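Local atomic coordinates of PTS-dependent dihydroxyacetone kinase operon regulatory protein (Escherichia coli, PDB entry 4LRZ), a protein that activates transcription of the dihydroxyacetone kinase operon dhaKLM from a sigma-70 promoter and represses its own expression. Residues 44-49 / 83-88. Numbering follows the deposited sequence.
Sequences ASIYRR and CILSRN
I46 and L85 make the apolar part of this contact, methyl against methyl: CG2 of I46 lies 3.4 Å from CD2 of L85, a tight fit, and the two side chains run at about a right angle to each other. In I46 the touching branch is the one anti to the backbone N. The leucine offers a single branch, CD2, to the helix.

The second meeting is between an aromatic edge and a backbone carbonyl. With its CG anti to the backbone N (chi1 -165°), Y47 swings its ring towards the strand, where O of L85 lies at the ring edge, close to the ring plane, 3.6 Å from CE1 and 3.9 Å from CD1. The carbonyl therefore faces the C-H edge of the ring, a weakly polar approach at most. Helix 51-66 borders both meetings, M53 packing on L85 and L54 and Q58 on Y47, and OE1 of Q58 also hydrogen-bonds to OG of S86.

R49, at the end of the helical segment, turns elsewhere: its NH1 forms a salt bridge with OE1 of E80, just beyond strand 74-79.

L85 and S86 both pair with I77, a classic beta bulge in strand 84-89. Helix 40-49 thus packs against the bulged outermost strand of the 2-1-5-4-3 antiparallel sheet of the GAF domain, an order that GAF shares with PAS folds, here in the sensor region of DhaR.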
# COMPACT_ATOMS: atom_id res chain seq x y z
N ALA F 44 -23.20 0.82 17.38
CA ALA F 44 -23.33 0.14 16.09
C ALA F 44 -22.97 1.10 14.95
O ALA F 44 -22.32 0.71 13.98
CB ALA F 44 -24.74 -0.47 15.91
N SER F 45 -23.35 2.37 15.09
CA SER F 45 -23.00 3.37 14.09
C SER F 45 -21.52 3.73 14.05
O SER F 45 -20.99 4.03 12.96
CB SER F 45 -23.79 4.65 14.31
OG SER F 45 -25.15 4.33 14.53
N ILE F 46 -20.89 3.78 15.23
CA ILE F 46 -19.47 4.06 15.29
C ILE F 46 -18.76 2.87 14.64
O ILE F 46 -17.88 3.06 13.81
CB ILE F 46 -18.94 4.30 16.74
CG1 ILE F 46 -19.27 5.73 17.23
CG2 ILE F 46 -17.38 4.09 16.82
CD1 ILE F 46 -19.68 5.78 18.73
N TYR F 47 -19.16 1.66 15.03
CA TYR F 47 -18.56 0.43 14.54
C TYR F 47 -18.68 0.38 13.03
O TYR F 47 -17.69 0.18 12.32
CB TYR F 47 -19.25 -0.77 15.19
CG TYR F 47 -18.53 -2.10 15.09
CD1 TYR F 47 -17.64 -2.52 16.09
CD2 TYR F 47 -18.78 -2.98 14.02
CE1 TYR F 47 -17.00 -3.76 16.03
CE2 TYR F 47 -18.13 -4.23 13.94
CZ TYR F 47 -17.24 -4.61 14.95
OH TYR F 47 -16.61 -5.82 14.88
N ARG F 48 -19.90 0.62 12.54
CA ARG F 48 -20.17 0.68 11.12
C ARG F 48 -19.27 1.68 10.36
O ARG F 48 -18.68 1.31 9.35
CB ARG F 48 -21.68 0.91 10.84
CG ARG F 48 -22.06 1.51 9.44
CD ARG F 48 -23.57 1.34 9.05
NE ARG F 48 -24.42 1.14 10.23
CZ ARG F 48 -25.02 2.11 10.93
NH1 ARG F 48 -24.89 3.40 10.57
NH2 ARG F 48 -25.74 1.80 12.00
N ARG F 49 -19.16 2.93 10.79
CA ARG F 49 -18.34 3.86 9.99
C ARG F 49 -16.81 3.65 10.10
O ARG F 49 -16.02 4.19 9.31
CB ARG F 49 -18.72 5.32 10.25
CG ARG F 49 -18.40 5.76 11.63
CD ARG F 49 -18.44 7.29 11.86
NE ARG F 49 -17.76 7.46 13.15
CZ ARG F 49 -16.50 7.88 13.31
NH1 ARG F 49 -15.95 7.91 14.54
NH2 ARG F 49 -15.79 8.29 12.23
N CYS F 83 -12.63 5.77 21.50
CA CYS F 83 -13.64 4.76 21.81
C CYS F 83 -13.12 3.38 21.42
O CYS F 83 -12.68 3.18 20.25
CB CYS F 83 -14.92 5.07 21.03
SG CYS F 83 -16.33 4.00 21.45
N ILE F 84 -13.15 2.43 22.38
CA ILE F 84 -12.70 1.06 22.12
C ILE F 84 -13.63 0.37 21.13
O ILE F 84 -14.82 0.19 21.40
CB ILE F 84 -12.57 0.23 23.38
CG1 ILE F 84 -11.49 0.81 24.28
CG2 ILE F 84 -12.18 -1.21 23.01
CD1 ILE F 84 -11.21 0.02 25.49
N LEU F 85 -13.08 -0.01 19.98
CA LEU F 85 -13.86 -0.66 18.90
C LEU F 85 -13.78 -2.20 18.99
O LEU F 85 -14.76 -2.90 18.73
CB LEU F 85 -13.36 -0.18 17.53
CG LEU F 85 -13.55 1.31 17.21
CD1 LEU F 85 -12.80 1.68 15.96
CD2 LEU F 85 -15.04 1.66 17.05
N SER F 86 -12.59 -2.71 19.35
CA SER F 86 -12.36 -4.16 19.46
C SER F 86 -11.23 -4.47 20.44
O SER F 86 -10.29 -3.67 20.60
CB SER F 86 -11.96 -4.70 18.09
OG SER F 86 -12.32 -6.07 17.95
N ARG F 87 -11.33 -5.63 21.08
CA ARG F 87 -10.32 -6.11 22.01
C ARG F 87 -9.96 -7.57 21.73
O ARG F 87 -10.83 -8.36 21.38
CB ARG F 87 -10.87 -6.01 23.44
CG ARG F 87 -11.33 -4.61 23.84
CD ARG F 87 -12.71 -4.62 24.47
NE ARG F 87 -12.76 -5.51 25.59
CZ ARG F 87 -13.34 -6.71 25.58
NH1 ARG F 87 -13.98 -7.15 24.48
NH2 ARG F 87 -13.30 -7.44 26.67
N ASN F 88 -8.72 -7.96 21.90
CA ASN F 88 -8.39 -9.38 21.85
C ASN F 88 -7.14 -9.60 22.65
O ASN F 88 -6.63 -8.63 23.23
CB ASN F 88 -8.28 -9.92 20.40
CG ASN F 88 -7.08 -9.39 19.70
OD1 ASN F 88 -6.29 -10.14 19.11
ND2 ASN F 88 -6.91 -8.10 19.76